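Local coordinates for protein acyl-coenzyme A oxidase 1 (Yarrowia lipolytica, PDB 5Y9D) that catalyses the FAD-dependent oxidation of 2,3-saturated acyl-CoAs to (2E)-enoyl-CoAs, reducing oxygen to hydrogen peroxide in peroxisomal fatty acid beta-oxidation, at residues I60-M65 with W112-L116; L365-Y369 with L643-F647; L516-L522 with N597-L601; R325-I329 with Y447-G451. All coordinates share one frame; numbering follows the deposited sequence.

Contact 1 (I60-M65 with W112-L116); sequences IVEKIM and WRAQL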
loop_
_atom_site.group_PDB
_atom_site.type_symbol
_atom_site.label_atom_id
_atom_site.label_comp_id
_atom_site.label_asym_id
_atom_site.label_seq_id
_atom_site.Cartn_x
_atom_site.Cartn_y
_atom_site.Cartn_z
ATOM N N ILE A 60 9.185 23.619 22.295
ATOM C CA ILE A 60 10.354 22.814 22.010
ATOM C C ILE A 60 10.180 22.174 20.640
ATOM O O ILE A 60 11.104 22.133 19.827
ATOM C CB ILE A 60 10.560 21.767 23.112
ATOM C CG1 ILE A 60 11.095 22.456 24.362
ATOM C CG2 ILE A 60 11.543 20.682 22.687
ATOM C CD1 ILE A 60 11.081 21.577 25.604
ATOM N N VAL A 61 8.984 21.684 20.374
ATOM C CA VAL A 61 8.678 21.103 19.057
ATOM C C VAL A 61 8.815 22.126 17.934
ATOM O O VAL A 61 9.334 21.790 16.860
ATOM C CB VAL A 61 7.287 20.445 19.057
ATOM C CG1 VAL A 61 6.744 20.247 17.643
ATOM C CG2 VAL A 61 7.377 19.134 19.824
ATOM N N GLU A 62 8.388 23.362 18.190
ATOM C CA GLU A 62 8.543 24.447 17.206
ATOM C C GLU A 62 10.019 24.805 16.953
ATOM O O GLU A 62 10.405 24.935 15.802
ATOM C CB GLU A 62 7.694 25.674 17.587
ATOM C CG GLU A 62 6.235 25.456 17.159
ATOM C CD GLU A 62 5.238 26.506 17.648
ATOM O OE1 GLU A 62 5.503 27.203 18.664
ATOM O OE2 GLU A 62 4.155 26.605 17.016
ATOM N N LYS A 63 10.824 24.924 18.009
ATOM C CA LYS A 63 12.272 25.081 17.873
ATOM C C LYS A 63 12.918 23.995 17.012
ATOM O O LYS A 63 13.805 24.294 16.222
ATOM C CB LYS A 63 12.987 25.106 19.226
ATOM C CG LYS A 63 13.441 26.489 19.697
ATOM C CD LYS A 63 14.237 26.436 21.008
ATOM C CE LYS A 63 13.347 26.308 22.242
ATOM N NZ LYS A 63 14.042 26.645 23.524
ATOM N N ILE A 64 12.502 22.744 17.150
ATOM C CA ILE A 64 13.126 21.709 16.349
ATOM C C ILE A 64 12.785 21.969 14.887
ATOM O O ILE A 64 13.644 21.864 14.001
ATOM C CB ILE A 64 12.670 20.268 16.696
ATOM C CG1 ILE A 64 12.844 19.913 18.167
ATOM C CG2 ILE A 64 13.432 19.275 15.842
ATOM C CD1 ILE A 64 14.130 20.384 18.737
ATOM N N MET A 65 11.515 22.287 14.645
ATOM C CA MET A 65 10.986 22.361 13.288
ATOM C C MET A 65 11.500 23.530 12.511
ATOM O O MET A 65 11.704 23.377 11.314
ATOM C CB MET A 65 9.467 22.349 13.295
ATOM C CG MET A 65 8.969 20.987 13.728
ATOM S SD MET A 65 7.239 20.946 14.172
ATOM C CE MET A 65 6.596 20.523 12.563
ATOM N N TRP A 112 12.632 13.407 19.255
ATOM C CA TRP A 112 11.763 14.349 18.564
ATOM C C TRP A 112 12.393 14.897 17.316
ATOM O O TRP A 112 11.752 15.052 16.310
ATOM C CB TRP A 112 11.311 15.470 19.495
ATOM C CG TRP A 112 10.279 15.023 20.538
ATOM C CD1 TRP A 112 9.653 13.786 20.633
ATOM C CD2 TRP A 112 9.722 15.821 21.573
ATOM N NE1 TRP A 112 8.766 13.782 21.678
ATOM C CE2 TRP A 112 8.793 15.013 22.278
ATOM C CE3 TRP A 112 9.948 17.122 22.011
ATOM C CZ2 TRP A 112 8.083 15.482 23.388
ATOM C CZ3 TRP A 112 9.235 17.591 23.120
ATOM C CH2 TRP A 112 8.310 16.779 23.782
ATOM N N ARG A 113 13.672 15.163 17.343
ATOM C CA ARG A 113 14.306 15.679 16.130
ATOM C C ARG A 113 14.283 14.652 15.011
ATOM O O ARG A 113 14.083 14.981 13.844
ATOM C CB ARG A 113 15.717 16.085 16.449
ATOM C CG ARG A 113 16.379 16.896 15.389
ATOM C CD ARG A 113 17.814 17.114 15.800
ATOM N NE ARG A 113 17.893 17.782 17.095
ATOM C CZ ARG A 113 17.557 19.050 17.293
ATOM N NH1 ARG A 113 17.111 19.785 16.299
ATOM N NH2 ARG A 113 17.666 19.597 18.490
ATOM N N ALA A 114 14.463 13.405 15.376
ATOM C CA ALA A 114 14.373 12.299 14.414
ATOM C C ALA A 114 12.920 12.069 13.906
ATOM O O ALA A 114 12.672 11.995 12.701
ATOM C CB ALA A 114 14.971 11.031 15.030
ATOM N N GLN A 115 11.961 12.023 14.812
ATOM C CA GLN A 115 10.556 11.857 14.433
ATOM C C GLN A 115 10.047 12.971 13.520
ATOM O O GLN A 115 9.484 12.698 12.455
ATOM C CB GLN A 115 9.680 11.750 15.687
ATOM C CG GLN A 115 9.905 10.469 16.452
ATOM C CD GLN A 115 9.456 10.516 17.900
ATOM O OE1 GLN A 115 8.751 11.441 18.355
ATOM N NE2 GLN A 115 9.833 9.485 18.630
ATOM N N LEU A 116 10.286 14.221 13.911
ATOM C CA LEU A 116 9.819 15.367 13.129
ATOM C C LEU A 116 10.453 15.436 11.735
ATOM O O LEU A 116 9.792 15.771 10.741
ATOM C CB LEU A 116 10.087 16.657 13.869
ATOM C CG LEU A 116 9.438 16.773 15.245
ATOM C CD1 LEU A 116 10.171 17.805 16.099
ATOM C CD2 LEU A 116 7.973 17.134 15.121
#

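Contact 2 (L365-Y369 with L643-F647); sequences LAYCY and LTDAF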
loop_
_atom_site.group_PDB
_atom_site.type_symbol
_atom_site.label_atom_id
_atom_site.label_comp_id
_atom_site.label_asym_id
_atom_site.label_seq_id
_atom_site.Cartn_x
_atom_site.Cartn_y
_atom_site.Cartn_z
ATOM N N LEU A 365 -8.666 10.412 10.766
ATOM C CA LEU A 365 -8.233 11.576 11.586
ATOM C C LEU A 365 -8.271 11.292 13.097
ATOM O O LEU A 365 -7.368 11.649 13.833
ATOM C CB LEU A 365 -9.037 12.842 11.291
ATOM C CG LEU A 365 -8.575 14.075 12.090
ATOM C CD1 LEU A 365 -7.095 14.386 11.861
ATOM C CD2 LEU A 365 -9.411 15.300 11.760
ATOM N N ALA A 366 -9.329 10.653 13.548
ATOM C CA ALA A 366 -9.425 10.281 14.948
ATOM C C ALA A 366 -8.388 9.219 15.323
ATOM O O ALA A 366 -7.711 9.345 16.349
ATOM C CB ALA A 366 -10.818 9.815 15.266
ATOM N N TYR A 367 -8.218 8.226 14.467
ATOM C CA TYR A 367 -7.179 7.196 14.664
ATOM C C TYR A 367 -5.888 7.920 14.943
ATOM O O TYR A 367 -5.248 7.712 15.971
ATOM C CB TYR A 367 -7.009 6.296 13.404
ATOM C CG TYR A 367 -6.333 4.957 13.600
ATOM C CD1 TYR A 367 -5.599 4.667 14.743
ATOM C CD2 TYR A 367 -6.413 3.967 12.627
ATOM C CE1 TYR A 367 -4.991 3.435 14.928
ATOM C CE2 TYR A 367 -5.809 2.729 12.803
ATOM C CZ TYR A 367 -5.084 2.487 13.961
ATOM O OH TYR A 367 -4.452 1.282 14.179
ATOM N N CYS A 368 -5.511 8.783 14.009
ATOM C CA CYS A 368 -4.275 9.539 14.101
ATOM C C CYS A 368 -4.156 10.254 15.440
ATOM O O CYS A 368 -3.165 10.059 16.137
ATOM C CB CYS A 368 -4.187 10.533 12.938
ATOM S SG CYS A 368 -2.747 11.587 13.105
ATOM N N TYR A 369 -5.151 11.057 15.834
ATOM C CA TYR A 369 -5.089 11.743 17.176
ATOM C C TYR A 369 -4.790 10.719 18.262
ATOM O O TYR A 369 -3.992 10.986 19.149
ATOM C CB TYR A 369 -6.399 12.494 17.547
ATOM C CG TYR A 369 -6.489 13.958 17.138
ATOM C CD1 TYR A 369 -6.523 14.329 15.813
ATOM C CD2 TYR A 369 -6.540 14.961 18.077
ATOM C CE1 TYR A 369 -6.603 15.658 15.437
ATOM C CE2 TYR A 369 -6.600 16.303 17.712
ATOM C CZ TYR A 369 -6.663 16.643 16.396
ATOM O OH TYR A 369 -6.759 17.971 16.018
ATOM N N LEU A 643 -8.568 21.054 13.372
ATOM C CA LEU A 643 -7.817 19.891 13.865
ATOM C C LEU A 643 -6.512 19.572 13.105
ATOM O O LEU A 643 -5.409 19.301 13.681
ATOM C CB LEU A 643 -8.761 18.697 13.914
ATOM C CG LEU A 643 -10.099 19.112 14.526
ATOM C CD1 LEU A 643 -11.234 18.192 14.142
ATOM C CD2 LEU A 643 -10.008 19.242 16.033
ATOM N N THR A 644 -6.638 19.663 11.796
ATOM C CA THR A 644 -5.503 19.550 10.924
ATOM C C THR A 644 -4.522 20.696 11.151
ATOM O O THR A 644 -3.333 20.496 11.106
ATOM C CB THR A 644 -5.933 19.360 9.459
ATOM O OG1 THR A 644 -6.940 20.305 9.114
ATOM C CG2 THR A 644 -6.522 18.005 9.293
ATOM N N ASP A 645 -5.038 21.896 11.388
ATOM C CA ASP A 645 -4.223 23.072 11.656
ATOM C C ASP A 645 -3.486 22.838 12.958
ATOM O O ASP A 645 -2.369 23.276 13.158
ATOM C CB ASP A 645 -5.090 24.331 11.735
ATOM C CG ASP A 645 -5.339 24.970 10.374
ATOM O OD1 ASP A 645 -4.715 24.571 9.385
ATOM O OD2 ASP A 645 -6.175 25.877 10.293
ATOM N N ALA A 646 -4.189 22.146 13.837
ATOM C CA ALA A 646 -3.812 21.801 15.194
ATOM C C ALA A 646 -2.589 20.927 15.209
ATOM O O ALA A 646 -1.856 20.918 16.185
ATOM C CB ALA A 646 -4.956 21.102 15.893
ATOM N N PHE A 647 -2.358 20.205 14.121
ATOM C CA PHE A 647 -1.054 19.503 14.030
ATOM C C PHE A 647 0.223 20.392 14.131
ATOM O O PHE A 647 1.226 19.949 14.655
ATOM C CB PHE A 647 -0.985 18.591 12.812
ATOM C CG PHE A 647 -1.957 17.473 12.861
ATOM C CD1 PHE A 647 -2.194 16.822 14.040
ATOM C CD2 PHE A 647 -2.648 17.093 11.741
ATOM C CE1 PHE A 647 -3.097 15.797 14.105
ATOM C CE2 PHE A 647 -3.555 16.071 11.795
ATOM C CZ PHE A 647 -3.781 15.422 12.979
#

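Contact 3 (L516-L522 with N597-L601); sequences LLSPEFL and NLFAL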
loop_
_atom_site.group_PDB
_atom_site.type_symbol
_atom_site.label_atom_id
_atom_site.label_comp_id
_atom_site.label_asym_id
_atom_site.label_seq_id
_atom_site.Cartn_x
_atom_site.Cartn_y
_atom_site.Cartn_z
ATOM N N LEU A 516 -24.395 4.007 23.729
ATOM C CA LEU A 516 -23.529 3.977 22.569
ATOM C C LEU A 516 -22.709 5.268 22.328
ATOM O O LEU A 516 -21.719 5.222 21.599
ATOM C CB LEU A 516 -24.346 3.605 21.326
ATOM C CG LEU A 516 -24.712 2.121 21.155
ATOM C CD1 LEU A 516 -25.545 1.944 19.892
ATOM C CD2 LEU A 516 -23.478 1.221 21.123
ATOM N N LEU A 517 -23.101 6.393 22.930
ATOM C CA LEU A 517 -22.272 7.609 22.934
ATOM C C LEU A 517 -21.541 7.822 24.253
ATOM O O LEU A 517 -21.063 8.929 24.527
ATOM C CB LEU A 517 -23.125 8.849 22.653
ATOM C CG LEU A 517 -23.587 9.077 21.222
ATOM C CD1 LEU A 517 -24.458 10.325 21.188
ATOM C CD2 LEU A 517 -22.395 9.213 20.288
ATOM N N SER A 518 -21.448 6.778 25.075
ATOM C CA SER A 518 -20.800 6.903 26.380
ATOM C C SER A 518 -19.378 6.368 26.311
ATOM O O SER A 518 -19.168 5.227 25.921
ATOM C CB SER A 518 -21.567 6.145 27.467
ATOM O OG SER A 518 -21.111 6.566 28.745
ATOM N N PRO A 519 -18.399 7.193 26.698
ATOM C CA PRO A 519 -17.032 6.725 26.884
ATOM C C PRO A 519 -16.911 5.467 27.761
ATOM O O PRO A 519 -16.277 4.486 27.355
ATOM C CB PRO A 519 -16.357 7.919 27.541
ATOM C CG PRO A 519 -17.072 9.097 26.973
ATOM C CD PRO A 519 -18.498 8.660 26.771
ATOM N N GLU A 520 -17.527 5.482 28.939
ATOM C CA GLU A 520 -17.480 4.320 29.843
ATOM C C GLU A 520 -18.010 3.077 29.141
ATOM O O GLU A 520 -17.465 2.003 29.294
ATOM C CB GLU A 520 -18.288 4.535 31.145
ATOM C CG GLU A 520 -18.088 3.416 32.189
ATOM C CD GLU A 520 -19.357 3.028 32.978
ATOM O OE1 GLU A 520 -20.047 3.940 33.499
ATOM O OE2 GLU A 520 -19.651 1.806 33.100
ATOM N N PHE A 521 -19.082 3.215 28.391
ATOM C CA PHE A 521 -19.674 2.041 27.800
ATOM C C PHE A 521 -18.792 1.490 26.677
ATOM O O PHE A 521 -18.633 0.272 26.545
ATOM C CB PHE A 521 -21.078 2.326 27.272
ATOM C CG PHE A 521 -21.660 1.168 26.532
ATOM C CD1 PHE A 521 -22.326 0.164 27.212
ATOM C CD2 PHE A 521 -21.452 1.032 25.163
ATOM C CE1 PHE A 521 -22.817 -0.932 26.526
ATOM C CE2 PHE A 521 -21.932 -0.060 24.474
ATOM C CZ PHE A 521 -22.617 -1.045 25.158
ATOM N N LEU A 522 -18.237 2.384 25.863
ATOM C CA LEU A 522 -17.438 1.974 24.708
ATOM C C LEU A 522 -16.201 1.289 25.230
ATOM O O LEU A 522 -15.883 0.170 24.822
ATOM C CB LEU A 522 -17.087 3.175 23.820
ATOM C CG LEU A 522 -18.337 3.809 23.207
ATOM C CD1 LEU A 522 -18.066 5.163 22.577
ATOM C CD2 LEU A 522 -18.985 2.854 22.226
ATOM N N ASN A 597 -15.192 9.363 20.227
ATOM C CA ASN A 597 -16.330 8.470 20.054
ATOM C C ASN A 597 -16.425 7.989 18.631
ATOM O O ASN A 597 -16.869 6.866 18.381
ATOM C CB ASN A 597 -17.640 9.153 20.383
ATOM C CG ASN A 597 -17.686 9.682 21.793
ATOM O OD1 ASN A 597 -17.064 9.131 22.704
ATOM N ND2 ASN A 597 -18.418 10.775 21.977
ATOM N N LEU A 598 -16.053 8.863 17.704
ATOM C CA LEU A 598 -15.969 8.494 16.321
ATOM C C LEU A 598 -14.977 7.338 16.141
ATOM O O LEU A 598 -15.289 6.324 15.528
ATOM C CB LEU A 598 -15.546 9.702 15.496
ATOM C CG LEU A 598 -15.261 9.426 14.021
ATOM C CD1 LEU A 598 -16.429 8.740 13.352
ATOM C CD2 LEU A 598 -14.955 10.746 13.338
ATOM N N PHE A 599 -13.777 7.497 16.674
ATOM C CA PHE A 599 -12.744 6.447 16.645
ATOM C C PHE A 599 -13.294 5.145 17.242
ATOM O O PHE A 599 -13.258 4.099 16.616
ATOM C CB PHE A 599 -11.512 6.958 17.429
ATOM C CG PHE A 599 -10.401 5.960 17.574
ATOM C CD1 PHE A 599 -9.985 5.204 16.509
ATOM C CD2 PHE A 599 -9.745 5.830 18.786
ATOM C CE1 PHE A 599 -8.992 4.282 16.639
ATOM C CE2 PHE A 599 -8.719 4.929 18.931
ATOM C CZ PHE A 599 -8.348 4.149 17.850
ATOM N N ALA A 600 -13.813 5.227 18.457
ATOM C CA ALA A 600 -14.420 4.077 19.129
ATOM C C ALA A 600 -15.514 3.407 18.308
ATOM O O ALA A 600 -15.405 2.210 18.018
ATOM C CB ALA A 600 -14.968 4.497 20.484
ATOM N N LEU A 601 -16.552 4.160 17.925
ATOM C CA LEU A 601 -17.684 3.573 17.178
ATOM C C LEU A 601 -17.294 3.088 15.806
ATOM O O LEU A 601 -17.735 2.025 15.352
ATOM C CB LEU A 601 -18.840 4.565 17.029
ATOM C CG LEU A 601 -19.626 4.808 18.316
ATOM C CD1 LEU A 601 -20.526 6.019 18.187
ATOM C CD2 LEU A 601 -20.435 3.593 18.710
#

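Contact 4 (R325-I329 with Y447-G451); sequences RFLTI and YNGFG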
loop_
_atom_site.group_PDB
_atom_site.type_symbol
_atom_site.label_atom_id
_atom_site.label_comp_id
_atom_site.label_asym_id
_atom_site.label_seq_id
_atom_site.Cartn_x
_atom_site.Cartn_y
_atom_site.Cartn_z
ATOM N N ARG A 325 0.611 14.105 8.592
ATOM C CA ARG A 325 1.033 14.866 7.451
ATOM C C ARG A 325 0.108 14.566 6.286
ATOM O O ARG A 325 -0.387 15.463 5.618
ATOM C CB ARG A 325 2.468 14.512 7.072
ATOM C CG ARG A 325 2.968 15.226 5.820
ATOM C CD ARG A 325 4.379 14.799 5.420
ATOM N NE ARG A 325 4.648 15.197 4.046
ATOM C CZ ARG A 325 5.427 14.543 3.196
ATOM N NH1 ARG A 325 6.075 13.438 3.551
ATOM N NH2 ARG A 325 5.498 14.988 1.949
ATOM N N PHE A 326 -0.150 13.289 6.054
ATOM C CA PHE A 326 -0.929 12.907 4.880
ATOM C C PHE A 326 -2.422 13.129 5.099
ATOM O O PHE A 326 -3.118 13.445 4.171
ATOM C CB PHE A 326 -0.557 11.498 4.405
ATOM C CG PHE A 326 0.826 11.428 3.794
ATOM C CD1 PHE A 326 1.065 11.957 2.532
ATOM C CD2 PHE A 326 1.892 10.868 4.488
ATOM C CE1 PHE A 326 2.327 11.906 1.951
ATOM C CE2 PHE A 326 3.163 10.836 3.925
ATOM C CZ PHE A 326 3.380 11.346 2.644
ATOM N N LEU A 327 -2.915 13.044 6.325
ATOM C CA LEU A 327 -4.319 13.403 6.560
ATOM C C LEU A 327 -4.537 14.904 6.322
ATOM O O LEU A 327 -5.567 15.315 5.758
ATOM C CB LEU A 327 -4.753 13.008 7.954
ATOM C CG LEU A 327 -5.227 11.564 8.047
ATOM C CD1 LEU A 327 -4.914 11.041 9.426
ATOM C CD2 LEU A 327 -6.730 11.442 7.757
ATOM N N THR A 328 -3.549 15.720 6.704
ATOM C CA THR A 328 -3.612 17.133 6.395
ATOM C C THR A 328 -3.561 17.413 4.881
ATOM O O THR A 328 -4.259 18.272 4.387
ATOM C CB THR A 328 -2.538 17.910 7.134
ATOM O OG1 THR A 328 -2.782 17.804 8.536
ATOM C CG2 THR A 328 -2.541 19.409 6.754
ATOM N N ILE A 329 -2.762 16.697 4.124
ATOM C CA ILE A 329 -2.794 16.936 2.697
ATOM C C ILE A 329 -4.203 16.652 2.162
ATOM O O ILE A 329 -4.873 17.520 1.651
ATOM C CB ILE A 329 -1.754 16.063 1.963
ATOM C CG1 ILE A 329 -0.365 16.522 2.357
ATOM C CG2 ILE A 329 -1.980 16.120 0.450
ATOM C CD1 ILE A 329 0.709 15.533 2.012
ATOM N N TYR A 447 4.943 14.912 -6.532
ATOM C CA TYR A 447 5.095 16.133 -5.772
ATOM C C TYR A 447 4.109 16.287 -4.654
ATOM O O TYR A 447 4.346 17.083 -3.739
ATOM C CB TYR A 447 5.005 17.319 -6.694
ATOM C CG TYR A 447 5.937 17.134 -7.826
ATOM C CD1 TYR A 447 7.298 16.928 -7.581
ATOM C CD2 TYR A 447 5.480 17.112 -9.145
ATOM C CE1 TYR A 447 8.186 16.740 -8.630
ATOM C CE2 TYR A 447 6.369 16.942 -10.196
ATOM C CZ TYR A 447 7.717 16.765 -9.940
ATOM O OH TYR A 447 8.614 16.578 -10.955
ATOM N N ASN A 448 3.012 15.527 -4.715
ATOM C CA ASN A 448 2.076 15.546 -3.605
ATOM C C ASN A 448 2.394 14.536 -2.532
ATOM O O ASN A 448 1.762 14.541 -1.483
ATOM C CB ASN A 448 0.639 15.517 -4.071
ATOM C CG ASN A 448 0.265 16.808 -4.770
ATOM O OD1 ASN A 448 0.335 17.899 -4.197
ATOM N ND2 ASN A 448 -0.056 16.700 -6.028
ATOM N N GLY A 449 3.431 13.733 -2.755
ATOM C CA GLY A 449 4.162 13.127 -1.639
ATOM C C GLY A 449 3.793 11.703 -1.272
ATOM O O GLY A 449 4.489 11.075 -0.511
ATOM N N PHE A 450 2.713 11.184 -1.819
ATOM C CA PHE A 450 2.170 9.930 -1.342
ATOM C C PHE A 450 3.018 8.779 -1.727
ATOM O O PHE A 450 3.131 7.852 -0.970
ATOM C CB PHE A 450 0.756 9.727 -1.870
ATOM C CG PHE A 450 -0.197 10.719 -1.338
ATOM C CD1 PHE A 450 -0.810 10.504 -0.130
ATOM C CD2 PHE A 450 -0.403 11.916 -2.000
ATOM C CE1 PHE A 450 -1.668 11.430 0.393
ATOM C CE2 PHE A 450 -1.265 12.865 -1.480
ATOM C CZ PHE A 450 -1.894 12.616 -0.277
ATOM N N GLY A 451 3.636 8.856 -2.894
ATOM C CA GLY A 451 4.388 7.766 -3.462
ATOM C C GLY A 451 5.632 7.497 -2.673
ATOM O O GLY A 451 5.797 6.415 -2.114
HETATM O O HOH W 1 6.478 12.018 0.944
#

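Contact 1 (I60-M65 with W112-L116)
The indole of Trp112 takes contacts from two residues of helix 55-70: Ile60 CG2 lies at its edge, near the ring plane and 3.9 Å from Trp112 CZ3, while Val61 CG2 approaches obliquely, out of the ring plane near the rim, 3.9 Å from Trp112 CE3. Two helices of the all-helical N-terminal domain of the acyl-CoA oxidase family, 55-70 and 107-118, meet here; the axes of segments 60-65 and 112-116 approach to 9.9 Å and cross at -62°. Ile64 lies at the middle of the interface. It presents CB and CG2 to Leu116, whose CD1 reaches within 3.6 Å of Ile64 CB, and the two side chains cross at about a right angle. With CG2 anti to the backbone N, that methyl also packs near Arg113 CA, whereas the CD1 end of Ile64 runs up to the guanidinium and comes within 3.6 Å of Arg113 NH2. This is an apolar methyl against a charged group whose mates lie beyond the pair: Arg113 makes a salt bridge with Asp105 and a cation-pi contact with Tyr101. Helix 306-334 backs the contact where Leu116 touches His321. No hydrogen bond joins segments 60-65 and 112-116; apolar packing carries most of the contact. At its far end the two branches of Leu116 divide the work, CD2 passing to Met65, whose SD sits 4.0 Å from Leu116 CD2.

Contact 2 (L365-Y369 with L643-F647)
Packing between the C-alpha1 helical domain and the C-terminal helical domain of the acyl-CoA oxidase fold is illustrated by Tyr369 and Leu365 of helix 355-391, which meet Leu643 and Phe647 of segment 643-647. In sequence, 273 residues lie between the two segments, yet each residue that touches is buried. Phe647 pushes its ring in among three side chains of the long helix. Its CZ lies 3.6 Å from Leu365 CD1, and the two side chains slide past each other in opposite directions. Leu365 takes up this position with CG anti to the backbone N (chi1 -178°), which carries its other methyl, CD2, to the CB of Leu643. Cys368 adds a sulfur-aromatic contact: SG is 4.9 Å from the centroid of the Phe647 ring and approaches obliquely. The ring of Tyr369 is inclined to that of Phe647 by 47°, with centroids 5.5 Å apart, and Tyr369 CE1 comes 3.7 Å from Phe647 CZ. Farther along the tyrosine, CZ packs on Leu643 CB. The hydroxyl continues to the Leu643 carbonyl, where a weak hydrogen bond is possible, although the oxygen is not surely placed. Val47 and Leu51 of helix 44-52 also touch Tyr369, so an N-terminal helix joins the cluster. An alanine in place of Tyr369 would take away the ring that packs on both Leu643 and Phe647 and would probably leave a gap into which the phenyl group could turn. The same CD1 methyl of Leu365 also comes to 4.5 Å from Thr644 CG2.

Contact 3 (L516-L522 with N597-L601)
Asn597 OD1 is held by a hydrogen bond from the hydroxyl of Tyr578 and walled in by hydrocarbon from the other segment, with Leu522 CD1 4.1 Å from Asn597 OD1 and Pro519 CG only slightly farther. The bond to Tyr578, on helix 558-581, gives this buried carboxamide oxygen a polar mate beside the hydrocarbon of Leu522 and Pro519 and probably helps to fix the turn of the amide. Tyr578 also touches Pro519 and Leu522, so the group that satisfies the asparagine packs against the partner segment as well. Asn597 and Leu522 approach with their side chains at about a right angle, the methyl coming across the amide end. One turn along helix 589-606, the CB of Ala600 takes up the same leucine branch, 3.8 Å from Leu522 CD1. Both segments belong to the C-terminal helical domain of the acyl-CoA oxidase fold. The chain leaves helical geometry at Leu517, passes through Ser518 at the N-cap position and starts helix 519-544 at Pro519, so the contact sits where two helices are linked by a tight turn. The first turn of the new helix is closed by Leu522 N bonding to Ser518 O at 3.0 Å. Leu601 lies against this junction. With CG anti to its carbonyl carbon (chi1 -73°), its branches reach back over the linker: Leu601 CD2 is 3.6 Å from Leu516 O, and the same methyl packs 3.9 Å from Leu522 CD2. Its other methyl, CD1, meets Leu517 CD2 more loosely at 4.3 Å, while helix 619-637 backs Leu601 through Leu632.

Contact 4 (R325-I329 with Y447-G451)
Aromatic packing carries most of this junction within the C-alpha1 helical domain, where Phe326 and Ile329 of helix 306-334 meet Phe450 at the start of helix 450-457. The two phenyl rings are inclined at 43° with centroids 5.1 Å apart, an oblique pair in which Phe326 CE1 lies over one face of Phe450, toward its rim. The nearest atoms of the two rings are Phe326 CD1 and Phe450 CE1, at 3.5 Å. Aliphatic packing follows at the far end of Phe450: Ile329 CG2, anti to its backbone N, sits 3.6 Å from Phe450 CZ. Cys435 and Arg436 of helix 400-437 also touch Phe450, so a third helix contributes to its setting. An alanine at Phe450 would strip both Phe326 and Ile329 of their ring partner, which would probably open a gap between the two helices.

Carbonyl groups supply the next kind of contact. Gly449 O lies at the edge of the Phe326 ring, 3.4 Å from Phe326 CZ, and Asn448 O faces Ile329 CD1. Gly449 is the N-cap residue of helix 450-457; at its phi of 98° a side chain would be jammed against the preceding carbonyl, and it would also point into Arg325.

Polar bonding runs through Arg325, whose guanidinium carries the CZ of Phe326 above one face. NE bonds to Ile654 O and NH1 to Met119 O, tying the arginine to more distant parts of the chain. One water bridges the segments, accepting from Arg325 NH1 at 3.0 Å and donating to Gly449 O at 2.6 Å.

Overall arrangement
Chemistry follows position in this largely helical enzyme. Contacts 2, 3 and 4 are buried; contact 1, in the N-terminal domain, is only partly so. No two share a helix, though helices 306-334 (contact 4) and 355-391 (contact 2) follow each other in the chain and touch. Contact 4 stays within the C-alpha1 domain, contact 3 within the C-terminal one, and contact 2 joins them, touching both. Contacts 2 and 4 rely on paired aromatic rings, contact 4 adding a bridging water; contact 1 sets aliphatic side chains against an indole and a guanidinium; contact 3 is mainly leucine and alanine around one asparagine. Contact 1 stands apart, its nearest atoms about 6 Å from contact 2.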